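Local atomic coordinates of cytochrome P450 (CYP102L1) (Mycobacterium phage Adler, PDB entry 6N6Q), a protein that binds haem and, as a member of the cytochrome P450 family encoded by a virus, probably acts as an oxygen-activating monooxygenase. Residues Y171-L176 with S180-I185; I185-R190 with K222-E227; D138-R143 with P153-R158. All blocks are in the same frame, centred on the assembly; numbering follows the deposited sequence.

Overall arrangement
Along the chain, contact 3 comes first, contact 1 second and contact 2 last. Contact 3 joins helix 119-145 to the following helix 152-169; contact 1 closes the loop after helix 152-169 onto the start of helix 183-196; contact 2 pairs that helix with helix 212-237. Contacts 1 and 2 have centres about 12 Å apart and share Ile185, while Phe184 of contact 1 packs on Phe223, Ile224 and Glu227. Contact 3 lies about 14 Å from contact 1, centre to centre, and Arg158 touches Asn174 and Ser180 there. Contacts 2 and 3, with centres about 23 Å apart, do not touch. The series leads from the helical core to the probable F and G helices, near the haem.

Contact 1: Y171-L176 with S180-I185; sequences YQFNNL and SENPFI
Phe173 and Phe184 make the tight apolar half of this contact, and two asparagines make the polar half. The phenyl planes lie 9° from parallel but are slid apart, with centroids separated by 5.1 Å, so the rings barely overlap; the nearest atoms are Phe173 CE1 and Phe184 CD2 at 3.4 Å. Tyr171, from the same segment, covers one face of the Phe173 ring with CD2 over its centre. Asn182 works in two directions. Its ND2 donates to Phe173 O over 2.8 Å, in the carbonyl plane and on a lone pair, although the acceptor is tilted from the amide plane. Its OD1 accepts from Phe184 N at 3.1 Å, an N-H...O angle of 155°, which makes Asn182 the N-cap of helix 183-196. This helix probably corresponds to the F helix of the P450 fold; the cap and the ND2 bond fasten the loop after helix 152-169 to its start. Helix 265-296 meets both phenylalanines, through Leu276. The buried Asn174 reaches outward with two weak bonds, its OD1 accepting from Asn182 N at 3.0 Å and its ND2 donating to Glu181 OE2. The exposed Ser180 and Glu181 form the looser, solvent side. Glu181 starts away from the loop, but a bend at chi2 (60°) brings its carboxylate back to Asn174 ND2, the two side chains crossing at about a right angle.

Contact 2: I185-R190 with K222-E227; sequences ITAVLR and KFIRAE
The Phe223 ring meets Ala187 obliquely, Ala187 CB lying 4.1 Å from Phe223 CD2. The other flat group nearby, the Arg190 guanidinium, folds back over its own helix, where Thr186 O and Ala187 CA lie off-centre beneath one face; Arg190 also forms a salt bridge with Asp220, which links the two helices just beyond the segments. Between the segments themselves no hydrogen bond forms, and the join rests mainly on Ile224. With CG1 anti to its carbonyl carbon (chi1 -70°) and the chain extended at chi2, the CD1 methyl is carried forward to the opposite helix. There Ile224 CD1 lies 3.7 Å from Ala187 O. Ile224 CD1 also packs at 3.7 Å against Val188 CG2, the branch of Val188 that lies beside its backbone N. Closer to the main chain, Ile224 CG1 sits 3.9 Å from Ala187 CB. The small alanine thus receives both Phe223 and Ile224, while the valine crosses the isoleucine side chain at about a right angle. Phe184 and Glu191, which flank segment 185-190 in the chain, touch Ile224 as well. The side chain of Val188 is about 14 Å from the haem. The axes of the two short segments approach to 9.5 Å and cross at -133°, an antiparallel but strongly splayed pairing. Helices 183-196 and 212-237 correspond in position to the F and G helices, the pair that in cytochromes P450 forms a lid over the substrate channel.

Contact 3: D138-R143 with P153-R158; sequences DAWNTR and PAETNR
Glu155 OE2 is gripped by two groups: Arg143 NH1 forms a salt bridge with it at 2.7 Å, and His179 adds a weak hydrogen bond. OE2 lies at the edge of the Arg143 guanidinium, near its plane, while the carboxylate itself is turned 79° from that plane. The second carboxylate oxygen serves the other partner. Trp140 NE1 donates to Glu155 OE1 over 3.1 Å in a nearly straight bond, with an N-H...O angle of 162°; the oxygen is close to the indole plane, yet the N-H comes to it from above the carboxylate plane. Alongside, Glu155 CB touches the edge of the same indole, 3.8 Å from Trp140 CZ2. A bend at chi2 (-82°) in Glu155 helps it meet Arg143, which comes from the opposite direction. The side chains do all the spanning here, since even the nearest CA atoms, those of Trp140 and Glu155, are 9.7 Å apart. With both oxygens engaged, the carboxylate is probably held in its rotation, and the nearby Arg143 would be expected to favour the ionised form of the buried Glu155. Ile150 of strand 150-151 packs against all three side chains. Thr156 and Asn157 also touch helix 265-296. The contact thus ties together two consecutive helices, 119-145 and 152-169, which probably correspond to the D and E helices of the four-helix core characteristic of the P450 fold.

Contact 1: Y171-L176 with S180-I185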
ATOM      1  N   TYR A 171       5.631  13.448  13.504  1.00 43.72           N
ATOM      2  CA  TYR A 171       7.067  13.221  13.542  1.00 46.91           C
ATOM      3  C   TYR A 171       7.627  13.293  12.129  1.00 48.52           C
ATOM      4  O   TYR A 171       7.004  12.811  11.179  1.00 52.11           O
ATOM      5  CB  TYR A 171       7.405  11.863  14.172  1.00 49.41           C
ATOM      6  CG  TYR A 171       8.863  11.722  14.539  1.00 46.52           C
ATOM      7  CD1 TYR A 171       9.336  12.174  15.763  1.00 48.73           C
ATOM      8  CD2 TYR A 171       9.770  11.149  13.658  1.00 48.64           C
ATOM      9  CE1 TYR A 171      10.669  12.055  16.105  1.00 46.98           C
ATOM     10  CE2 TYR A 171      11.107  11.025  13.991  1.00 52.69           C
ATOM     11  CZ  TYR A 171      11.549  11.479  15.216  1.00 52.31           C
ATOM     12  OH  TYR A 171      12.878  11.359  15.553  1.00 69.69           O
ATOM     13  N   GLN A 172       8.803  13.896  11.998  1.00 49.48           N
ATOM     14  CA  GLN A 172       9.465  14.066  10.713  1.00 47.31           C
ATOM     15  C   GLN A 172      10.741  13.239  10.688  1.00 48.25           C
ATOM     16  O   GLN A 172      11.555  13.315  11.615  1.00 52.41           O
ATOM     17  CB  GLN A 172       9.778  15.542  10.453  1.00 43.82           C
ATOM     18  CG  GLN A 172      10.607  15.794   9.204  1.00 54.40           C
ATOM     19  CD  GLN A 172      10.707  17.266   8.859  1.00 55.69           C
ATOM     20  OE1 GLN A 172       9.746  18.019   9.022  1.00 51.93           O
ATOM     21  NE2 GLN A 172      11.874  17.687   8.381  1.00 49.84           N
ATOM     22  N   PHE A 173      10.910  12.446   9.633  1.00 50.98           N
ATOM     23  CA  PHE A 173      12.107  11.636   9.448  1.00 53.10           C
ATOM     24  C   PHE A 173      13.092  12.251   8.467  1.00 52.91           C
ATOM     25  O   PHE A 173      14.298  12.267   8.734  1.00 52.24           O
ATOM     26  CB  PHE A 173      11.732  10.228   8.971  1.00 45.67           C
ATOM     27  CG  PHE A 173      11.072   9.391  10.025  1.00 44.49           C
ATOM     28  CD1 PHE A 173      11.804   8.899  11.093  1.00 47.94           C
ATOM     29  CD2 PHE A 173       9.724   9.088   9.946  1.00 42.23           C
ATOM     30  CE1 PHE A 173      11.202   8.127  12.067  1.00 48.49           C
ATOM     31  CE2 PHE A 173       9.116   8.315  10.917  1.00 42.48           C
ATOM     32  CZ  PHE A 173       9.856   7.833  11.977  1.00 46.35           C
ATOM     33  N   ASN A 174      12.608  12.757   7.336  1.00 44.56           N
ATOM     34  CA  ASN A 174      13.460  13.351   6.319  1.00 52.79           C
ATOM     35  C   ASN A 174      12.874  14.675   5.860  1.00 52.12           C
ATOM     36  O   ASN A 174      11.666  14.908   5.955  1.00 47.97           O
ATOM     37  CB  ASN A 174      13.628  12.422   5.107  1.00 54.72           C
ATOM     38  CG  ASN A 174      14.613  11.300   5.363  1.00 59.01           C
ATOM     39  OD1 ASN A 174      15.676  11.513   5.946  1.00 63.13           O
ATOM     40  ND2 ASN A 174      14.264  10.097   4.925  1.00 56.73           N
ATOM     41  N   ASN A 175      13.750  15.544   5.368  1.00 52.17           N
ATOM     42  CA  ASN A 175      13.353  16.751   4.659  1.00 56.87           C
ATOM     43  C   ASN A 175      13.391  16.442   3.168  1.00 56.23           C
ATOM     44  O   ASN A 175      14.436  16.046   2.642  1.00 55.38           O
ATOM     45  CB  ASN A 175      14.274  17.920   5.003  1.00 60.33           C
ATOM     46  CG  ASN A 175      13.856  19.211   4.330  1.00 58.26           C
ATOM     47  OD1 ASN A 175      14.339  19.544   3.249  1.00 60.80           O
ATOM     48  ND2 ASN A 175      12.952  19.947   4.966  1.00 62.77           N
ATOM     49  N   LEU A 176      12.249  16.610   2.494  1.00 53.11           N
ATOM     50  CA  LEU A 176      12.140  16.175   1.105  1.00 50.22           C
ATOM     51  C   LEU A 176      13.061  16.966   0.185  1.00 56.97           C
ATOM     52  O   LEU A 176      13.497  16.447  -0.849  1.00 59.54           O
ATOM     53  CB  LEU A 176      10.690  16.283   0.634  1.00 45.60           C
ATOM     54  CG  LEU A 176       9.694  15.419   1.413  1.00 54.00           C
ATOM     55  CD1 LEU A 176       8.307  15.518   0.805  1.00 49.77           C
ATOM     56  CD2 LEU A 176      10.160  13.970   1.469  1.00 46.04           C
ATOM     57  N   SER A 180      19.727  13.393   2.341  1.00 71.63           N
ATOM     58  CA  SER A 180      20.263  12.519   3.373  1.00 72.24           C
ATOM     59  C   SER A 180      19.141  11.659   3.935  1.00 72.98           C
ATOM     60  O   SER A 180      18.026  12.137   4.163  1.00 73.62           O
ATOM     61  CB  SER A 180      20.917  13.332   4.490  1.00 69.97           C
ATOM     62  OG  SER A 180      22.019  14.076   4.003  1.00 85.80           O
ATOM     63  N   GLU A 181      19.434  10.380   4.146  1.00 78.68           N
ATOM     64  CA  GLU A 181      18.439   9.437   4.633  1.00 72.93           C
ATOM     65  C   GLU A 181      18.563   9.280   6.143  1.00 60.49           C
ATOM     66  O   GLU A 181      19.668   9.181   6.681  1.00 63.18           O
ATOM     67  CB  GLU A 181      18.584   8.078   3.947  1.00 64.28           C
ATOM     68  CG  GLU A 181      17.311   7.243   3.984  1.00 67.45           C
ATOM     69  CD  GLU A 181      16.141   7.934   3.304  1.00 72.36           C
ATOM     70  OE1 GLU A 181      16.355   8.579   2.255  1.00 77.03           O
ATOM     71  OE2 GLU A 181      15.006   7.841   3.819  1.00 63.81           O
ATOM     72  N   ASN A 182      17.418   9.269   6.816  1.00 61.67           N
ATOM     73  CA  ASN A 182      17.402   9.090   8.258  1.00 60.63           C
ATOM     74  C   ASN A 182      17.960   7.711   8.610  1.00 64.02           C
ATOM     75  O   ASN A 182      17.744   6.746   7.867  1.00 60.77           O
ATOM     76  CB  ASN A 182      15.974   9.239   8.788  1.00 56.88           C
ATOM     77  CG  ASN A 182      15.926   9.578  10.262  1.00 62.77           C
ATOM     78  OD1 ASN A 182      15.978   8.695  11.117  1.00 72.48           O
ATOM     79  ND2 ASN A 182      15.816  10.866  10.568  1.00 66.21           N
ATOM     80  N   PRO A 183      18.704   7.583   9.711  1.00 63.92           N
ATOM     81  CA  PRO A 183      19.192   6.249  10.094  1.00 58.25           C
ATOM     82  C   PRO A 183      18.075   5.284  10.447  1.00 53.79           C
ATOM     83  O   PRO A 183      18.203   4.083  10.180  1.00 52.15           O
ATOM     84  CB  PRO A 183      20.099   6.537  11.300  1.00 51.18           C
ATOM     85  CG  PRO A 183      19.633   7.863  11.822  1.00 63.31           C
ATOM     86  CD  PRO A 183      19.198   8.637  10.613  1.00 54.73           C
ATOM     87  N   PHE A 184      16.978   5.775  11.030  1.00 54.76           N
ATOM     88  CA  PHE A 184      15.876   4.896  11.407  1.00 53.02           C
ATOM     89  C   PHE A 184      15.269   4.214  10.186  1.00 53.36           C
ATOM     90  O   PHE A 184      15.073   2.994  10.176  1.00 56.26           O
ATOM     91  CB  PHE A 184      14.808   5.687  12.165  1.00 48.41           C
ATOM     92  CG  PHE A 184      13.555   4.902  12.443  1.00 54.19           C
ATOM     93  CD1 PHE A 184      13.466   4.089  13.560  1.00 48.02           C
ATOM     94  CD2 PHE A 184      12.467   4.975  11.587  1.00 47.43           C
ATOM     95  CE1 PHE A 184      12.318   3.366  13.820  1.00 45.39           C
ATOM     96  CE2 PHE A 184      11.316   4.253  11.841  1.00 48.43           C
ATOM     97  CZ  PHE A 184      11.242   3.448  12.960  1.00 46.33           C
ATOM     98  N   ILE A 185      14.956   4.990   9.146  1.00 49.58           N
ATOM     99  CA  ILE A 185      14.324   4.410   7.965  1.00 57.10           C
ATOM    100  C   ILE A 185      15.278   3.453   7.258  1.00 54.20           C
ATOM    101  O   ILE A 185      14.842   2.468   6.651  1.00 60.10           O
ATOM    102  CB  ILE A 185      13.814   5.525   7.028  1.00 57.63           C
ATOM    103  CG1 ILE A 185      13.205   4.937   5.754  1.00 51.67           C
ATOM    104  CG2 ILE A 185      14.922   6.494   6.686  1.00 65.77           C
ATOM    105  CD1 ILE A 185      11.989   4.076   6.006  1.00 63.63           C
TER

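Contact 2: I185-R190 with K222-E227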
ATOM      1  N   ILE A 185      14.956   4.990   9.146  1.00 49.58           N
ATOM      2  CA  ILE A 185      14.324   4.410   7.965  1.00 57.10           C
ATOM      3  C   ILE A 185      15.278   3.453   7.258  1.00 54.20           C
ATOM      4  O   ILE A 185      14.842   2.468   6.651  1.00 60.10           O
ATOM      5  CB  ILE A 185      13.814   5.525   7.028  1.00 57.63           C
ATOM      6  CG1 ILE A 185      13.205   4.937   5.754  1.00 51.67           C
ATOM      7  CG2 ILE A 185      14.922   6.494   6.686  1.00 65.77           C
ATOM      8  CD1 ILE A 185      11.989   4.076   6.006  1.00 63.63           C
ATOM      9  N   THR A 186      16.588   3.701   7.342  1.00 53.39           N
ATOM     10  CA  THR A 186      17.547   2.770   6.757  1.00 54.79           C
ATOM     11  C   THR A 186      17.549   1.440   7.504  1.00 54.24           C
ATOM     12  O   THR A 186      17.619   0.372   6.883  1.00 50.02           O
ATOM     13  CB  THR A 186      18.948   3.385   6.754  1.00 47.10           C
ATOM     14  OG1 THR A 186      18.929   4.615   6.021  1.00 65.06           O
ATOM     15  CG2 THR A 186      19.941   2.444   6.100  1.00 44.15           C
ATOM     16  N   ALA A 187      17.460   1.485   8.835  1.00 51.35           N
ATOM     17  CA  ALA A 187      17.453   0.254   9.618  1.00 47.52           C
ATOM     18  C   ALA A 187      16.190  -0.562   9.361  1.00 52.95           C
ATOM     19  O   ALA A 187      16.235  -1.798   9.351  1.00 53.62           O
ATOM     20  CB  ALA A 187      17.593   0.578  11.106  1.00 48.30           C
ATOM     21  N   VAL A 188      15.055   0.110   9.154  1.00 52.67           N
ATOM     22  CA  VAL A 188      13.811  -0.607   8.891  1.00 52.34           C
ATOM     23  C   VAL A 188      13.893  -1.352   7.564  1.00 50.79           C
ATOM     24  O   VAL A 188      13.379  -2.469   7.431  1.00 50.25           O
ATOM     25  CB  VAL A 188      12.617   0.367   8.929  1.00 49.39           C
ATOM     26  CG1 VAL A 188      11.323  -0.360   8.599  1.00 40.00           C
ATOM     27  CG2 VAL A 188      12.520   1.031  10.297  1.00 42.91           C
ATOM     28  N   LEU A 189      14.552  -0.759   6.566  1.00 52.17           N
ATOM     29  CA  LEU A 189      14.685  -1.424   5.273  1.00 54.22           C
ATOM     30  C   LEU A 189      15.615  -2.630   5.362  1.00 56.40           C
ATOM     31  O   LEU A 189      15.318  -3.690   4.799  1.00 49.60           O
ATOM     32  CB  LEU A 189      15.180  -0.434   4.219  1.00 52.60           C
ATOM     33  CG  LEU A 189      14.246   0.730   3.881  1.00 55.91           C
ATOM     34  CD1 LEU A 189      14.898   1.657   2.872  1.00 57.34           C
ATOM     35  CD2 LEU A 189      12.910   0.219   3.360  1.00 44.67           C
ATOM     36  N   ARG A 190      16.747  -2.488   6.058  1.00 57.75           N
ATOM     37  CA  ARG A 190      17.608  -3.642   6.296  1.00 54.84           C
ATOM     38  C   ARG A 190      16.885  -4.713   7.098  1.00 51.35           C
ATOM     39  O   ARG A 190      17.139  -5.909   6.913  1.00 52.35           O
ATOM     40  CB  ARG A 190      18.884  -3.219   7.026  1.00 54.97           C
ATOM     41  CG  ARG A 190      19.876  -2.439   6.185  1.00 51.08           C
ATOM     42  CD  ARG A 190      21.252  -2.446   6.841  1.00 55.30           C
ATOM     43  NE  ARG A 190      21.208  -1.960   8.217  1.00 53.14           N
ATOM     44  CZ  ARG A 190      21.426  -0.697   8.569  1.00 53.27           C
ATOM     45  NH1 ARG A 190      21.710   0.209   7.645  1.00 54.03           N
ATOM     46  NH2 ARG A 190      21.363  -0.339   9.844  1.00 48.89           N
ATOM     47  N   LYS A 222      17.190  -3.288  18.035  1.00 47.96           N
ATOM     48  CA  LYS A 222      17.213  -2.427  19.215  1.00 50.42           C
ATOM     49  C   LYS A 222      17.121  -0.957  18.830  1.00 47.97           C
ATOM     50  O   LYS A 222      16.428  -0.177  19.492  1.00 48.36           O
ATOM     51  CB  LYS A 222      18.479  -2.678  20.034  1.00 51.47           C
ATOM     52  CG  LYS A 222      18.517  -4.016  20.754  1.00 66.38           C
ATOM     53  CD  LYS A 222      19.770  -4.128  21.613  1.00 75.51           C
ATOM     54  CE  LYS A 222      19.867  -5.483  22.297  1.00 76.88           C
ATOM     55  NZ  LYS A 222      21.121  -5.610  23.094  1.00 84.66           N
ATOM     56  N   PHE A 223      17.818  -0.559  17.761  1.00 46.72           N
ATOM     57  CA  PHE A 223      17.792   0.837  17.337  1.00 43.77           C
ATOM     58  C   PHE A 223      16.399   1.251  16.879  1.00 49.42           C
ATOM     59  O   PHE A 223      15.958   2.375  17.147  1.00 52.84           O
ATOM     60  CB  PHE A 223      18.814   1.064  16.222  1.00 47.88           C
ATOM     61  CG  PHE A 223      18.852   2.476  15.712  1.00 50.05           C
ATOM     62  CD1 PHE A 223      19.533   3.461  16.409  1.00 43.67           C
ATOM     63  CD2 PHE A 223      18.210   2.818  14.533  1.00 44.79           C
ATOM     64  CE1 PHE A 223      19.570   4.763  15.941  1.00 52.10           C
ATOM     65  CE2 PHE A 223      18.244   4.119  14.060  1.00 49.67           C
ATOM     66  CZ  PHE A 223      18.924   5.093  14.765  1.00 43.47           C
ATOM     67  N   ILE A 224      15.690   0.355  16.190  1.00 51.00           N
ATOM     68  CA  ILE A 224      14.331   0.657  15.747  1.00 46.96           C
ATOM     69  C   ILE A 224      13.391   0.759  16.943  1.00 47.95           C
ATOM     70  O   ILE A 224      12.586   1.692  17.043  1.00 50.25           O
ATOM     71  CB  ILE A 224      13.851  -0.403  14.740  1.00 48.61           C
ATOM     72  CG1 ILE A 224      14.610  -0.266  13.419  1.00 48.04           C
ATOM     73  CG2 ILE A 224      12.355  -0.291  14.520  1.00 44.28           C
ATOM     74  CD1 ILE A 224      14.353  -1.403  12.455  1.00 46.48           C
ATOM     75  N   ARG A 225      13.478  -0.203  17.867  1.00 49.08           N
ATOM     76  CA  ARG A 225      12.624  -0.181  19.051  1.00 47.22           C
ATOM     77  C   ARG A 225      12.920   1.031  19.927  1.00 49.64           C
ATOM     78  O   ARG A 225      12.008   1.607  20.532  1.00 46.13           O
ATOM     79  CB  ARG A 225      12.806  -1.474  19.848  1.00 46.86           C
ATOM     80  CG  ARG A 225      12.047  -1.518  21.170  1.00 39.10           C
ATOM     81  CD  ARG A 225      10.546  -1.526  20.937  1.00 44.25           C
ATOM     82  NE  ARG A 225      10.150  -2.591  20.021  1.00 48.18           N
ATOM     83  CZ  ARG A 225       8.897  -2.839  19.656  1.00 48.12           C
ATOM     84  NH1 ARG A 225       7.905  -2.097  20.130  1.00 47.00           N
ATOM     85  NH2 ARG A 225       8.635  -3.830  18.815  1.00 42.49           N
ATOM     86  N   ALA A 226      14.191   1.433  20.012  1.00 46.91           N
ATOM     87  CA  ALA A 226      14.542   2.579  20.842  1.00 46.51           C
ATOM     88  C   ALA A 226      14.023   3.882  20.251  1.00 47.15           C
ATOM     89  O   ALA A 226      13.630   4.785  20.998  1.00 50.79           O
ATOM     90  CB  ALA A 226      16.056   2.648  21.034  1.00 43.60           C
ATOM     91  N   GLU A 227      14.007   3.999  18.923  1.00 46.24           N
ATOM     92  CA  GLU A 227      13.540   5.233  18.303  1.00 47.85           C
ATOM     93  C   GLU A 227      12.031   5.386  18.436  1.00 51.31           C
ATOM     94  O   GLU A 227      11.536   6.492  18.687  1.00 54.87           O
ATOM     95  CB  GLU A 227      13.959   5.278  16.835  1.00 51.85           C
ATOM     96  CG  GLU A 227      13.508   6.531  16.102  1.00 60.34           C
ATOM     97  CD  GLU A 227      14.662   7.283  15.467  1.00 69.35           C
ATOM     98  OE1 GLU A 227      15.822   7.041  15.868  1.00 66.54           O
ATOM     99  OE2 GLU A 227      14.407   8.113  14.567  1.00 60.43           O
TER

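Contact 3: D138-R143 with P153-R158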
ATOM      1  N   ASP A 138       8.108  21.876  -4.016  1.00 51.45           N
ATOM      2  CA  ASP A 138       9.182  22.862  -3.937  1.00 47.28           C
ATOM      3  C   ASP A 138      10.526  22.244  -4.297  1.00 50.37           C
ATOM      4  O   ASP A 138      11.330  22.857  -5.009  1.00 60.16           O
ATOM      5  CB  ASP A 138       9.229  23.474  -2.539  1.00 56.66           C
ATOM      6  CG  ASP A 138       8.019  24.340  -2.240  1.00 58.65           C
ATOM      7  OD1 ASP A 138       7.220  24.589  -3.167  1.00 61.26           O
ATOM      8  OD2 ASP A 138       7.868  24.768  -1.075  1.00 57.81           O
ATOM      9  N   ALA A 139      10.789  21.027  -3.815  1.00 51.21           N
ATOM     10  CA  ALA A 139      12.031  20.350  -4.169  1.00 52.04           C
ATOM     11  C   ALA A 139      12.061  19.994  -5.650  1.00 60.44           C
ATOM     12  O   ALA A 139      13.108  20.099  -6.300  1.00 61.15           O
ATOM     13  CB  ALA A 139      12.212  19.099  -3.311  1.00 48.58           C
ATOM     14  N   TRP A 140      10.919  19.577  -6.205  1.00 56.25           N
ATOM     15  CA  TRP A 140      10.863  19.229  -7.619  1.00 58.57           C
ATOM     16  C   TRP A 140      10.939  20.452  -8.525  1.00 65.16           C
ATOM     17  O   TRP A 140      11.196  20.300  -9.724  1.00 67.28           O
ATOM     18  CB  TRP A 140       9.594  18.427  -7.915  1.00 55.16           C
ATOM     19  CG  TRP A 140       9.715  16.977  -7.544  1.00 56.47           C
ATOM     20  CD1 TRP A 140      10.723  16.397  -6.830  1.00 56.16           C
ATOM     21  CD2 TRP A 140       8.803  15.923  -7.879  1.00 57.23           C
ATOM     22  NE1 TRP A 140      10.494  15.050  -6.695  1.00 56.91           N
ATOM     23  CE2 TRP A 140       9.323  14.733  -7.330  1.00 55.23           C
ATOM     24  CE3 TRP A 140       7.598  15.869  -8.585  1.00 60.09           C
ATOM     25  CZ2 TRP A 140       8.679  13.504  -7.467  1.00 53.21           C
ATOM     26  CZ3 TRP A 140       6.963  14.648  -8.724  1.00 56.87           C
ATOM     27  CH2 TRP A 140       7.503  13.483  -8.164  1.00 48.01           C
ATOM     28  N   ASN A 141      10.715  21.654  -7.988  1.00 60.89           N
ATOM     29  CA  ASN A 141      10.937  22.865  -8.773  1.00 61.66           C
ATOM     30  C   ASN A 141      12.402  22.987  -9.172  1.00 65.14           C
ATOM     31  O   ASN A 141      12.723  23.269 -10.334  1.00 65.45           O
ATOM     32  CB  ASN A 141      10.496  24.099  -7.985  1.00 66.19           C
ATOM     33  CG  ASN A 141       8.988  24.250  -7.924  1.00 69.71           C
ATOM     34  OD1 ASN A 141       8.266  23.773  -8.801  1.00 63.03           O
ATOM     35  ND2 ASN A 141       8.505  24.924  -6.886  1.00 65.71           N
ATOM     36  N   THR A 142      13.309  22.773  -8.216  1.00 67.03           N
ATOM     37  CA  THR A 142      14.736  22.873  -8.503  1.00 68.92           C
ATOM     38  C   THR A 142      15.174  21.810  -9.505  1.00 72.92           C
ATOM     39  O   THR A 142      16.023  22.069 -10.365  1.00 76.85           O
ATOM     40  CB  THR A 142      15.537  22.748  -7.207  1.00 64.17           C
ATOM     41  OG1 THR A 142      15.022  23.668  -6.237  1.00 63.69           O
ATOM     42  CG2 THR A 142      17.007  23.052  -7.455  1.00 67.70           C
ATOM     43  N   ARG A 143      14.600  20.608  -9.412  1.00 68.93           N
ATOM     44  CA  ARG A 143      14.956  19.551 -10.351  1.00 68.00           C
ATOM     45  C   ARG A 143      14.402  19.829 -11.742  1.00 65.67           C
ATOM     46  O   ARG A 143      15.047  19.494 -12.741  1.00 71.37           O
ATOM     47  CB  ARG A 143      14.459  18.203  -9.831  1.00 66.60           C
ATOM     48  CG  ARG A 143      14.788  17.969  -8.367  1.00 66.63           C
ATOM     49  CD  ARG A 143      14.606  16.518  -7.976  1.00 70.46           C
ATOM     50  NE  ARG A 143      15.438  15.636  -8.787  1.00 68.14           N
ATOM     51  CZ  ARG A 143      15.735  14.384  -8.458  1.00 69.29           C
ATOM     52  NH1 ARG A 143      15.275  13.867  -7.327  1.00 74.91           N
ATOM     53  NH2 ARG A 143      16.497  13.651  -9.257  1.00 68.21           N
ATOM     54  N   PRO A 153       9.703   6.147  -8.242  1.00 59.32           N
ATOM     55  CA  PRO A 153       9.317   5.344  -7.066  1.00 51.19           C
ATOM     56  C   PRO A 153      10.037   5.742  -5.787  1.00 50.17           C
ATOM     57  O   PRO A 153       9.416   5.766  -4.718  1.00 48.89           O
ATOM     58  CB  PRO A 153       9.667   3.910  -7.492  1.00 49.53           C
ATOM     59  CG  PRO A 153       9.629   3.939  -8.971  1.00 57.92           C
ATOM     60  CD  PRO A 153      10.170   5.284  -9.343  1.00 58.99           C
ATOM     61  N   ALA A 154      11.331   6.061  -5.864  1.00 47.19           N
ATOM     62  CA  ALA A 154      12.064   6.431  -4.656  1.00 53.77           C
ATOM     63  C   ALA A 154      11.586   7.768  -4.103  1.00 54.01           C
ATOM     64  O   ALA A 154      11.408   7.914  -2.888  1.00 54.62           O
ATOM     65  CB  ALA A 154      13.565   6.475  -4.938  1.00 54.18           C
ATOM     66  N   GLU A 155      11.379   8.755  -4.977  1.00 52.37           N
ATOM     67  CA  GLU A 155      10.907  10.059  -4.521  1.00 47.81           C
ATOM     68  C   GLU A 155       9.522   9.955  -3.898  1.00 46.19           C
ATOM     69  O   GLU A 155       9.270  10.509  -2.821  1.00 43.62           O
ATOM     70  CB  GLU A 155      10.903  11.052  -5.683  1.00 52.74           C
ATOM     71  CG  GLU A 155      12.288  11.485  -6.130  1.00 58.61           C
ATOM     72  CD  GLU A 155      12.861  12.596  -5.272  1.00 62.85           C
ATOM     73  OE1 GLU A 155      12.070  13.363  -4.683  1.00 64.15           O
ATOM     74  OE2 GLU A 155      14.104  12.705  -5.188  1.00 70.01           O
ATOM     75  N   THR A 156       8.606   9.245  -4.563  1.00 36.97           N
ATOM     76  CA  THR A 156       7.267   9.074  -4.007  1.00 41.73           C
ATOM     77  C   THR A 156       7.292   8.285  -2.704  1.00 44.41           C
ATOM     78  O   THR A 156       6.389   8.435  -1.873  1.00 43.36           O
ATOM     79  CB  THR A 156       6.347   8.385  -5.019  1.00 43.10           C
ATOM     80  OG1 THR A 156       6.889   7.106  -5.365  1.00 56.82           O
ATOM     81  CG2 THR A 156       6.199   9.227  -6.276  1.00 39.24           C
ATOM     82  N   ASN A 157       8.309   7.445  -2.498  1.00 45.62           N
ATOM     83  CA  ASN A 157       8.378   6.690  -1.252  1.00 48.68           C
ATOM     84  C   ASN A 157       8.890   7.540  -0.098  1.00 48.24           C
ATOM     85  O   ASN A 157       8.466   7.338   1.046  1.00 50.17           O
ATOM     86  CB  ASN A 157       9.247   5.445  -1.429  1.00 47.31           C
ATOM     87  CG  ASN A 157       8.711   4.252  -0.660  1.00 53.90           C
ATOM     88  OD1 ASN A 157       8.301   4.376   0.495  1.00 55.83           O
ATOM     89  ND2 ASN A 157       8.694   3.092  -1.306  1.00 53.87           N
ATOM     90  N   ARG A 158       9.787   8.493  -0.369  1.00 42.66           N
ATOM     91  CA  ARG A 158      10.153   9.460   0.660  1.00 50.54           C
ATOM     92  C   ARG A 158       8.968  10.337   1.038  1.00 47.54           C
ATOM     93  O   ARG A 158       8.845  10.749   2.198  1.00 44.63           O
ATOM     94  CB  ARG A 158      11.312  10.341   0.192  1.00 42.97           C
ATOM     95  CG  ARG A 158      12.533   9.596  -0.309  1.00 54.98           C
ATOM     96  CD  ARG A 158      13.693  10.561  -0.488  1.00 57.97           C
ATOM     97  NE  ARG A 158      14.262  10.962   0.796  1.00 64.51           N
ATOM     98  CZ  ARG A 158      14.816  12.147   1.034  1.00 64.69           C
ATOM     99  NH1 ARG A 158      14.865  13.064   0.077  1.00 65.51           N
ATOM    100  NH2 ARG A 158      15.310  12.420   2.233  1.00 67.99           N
TER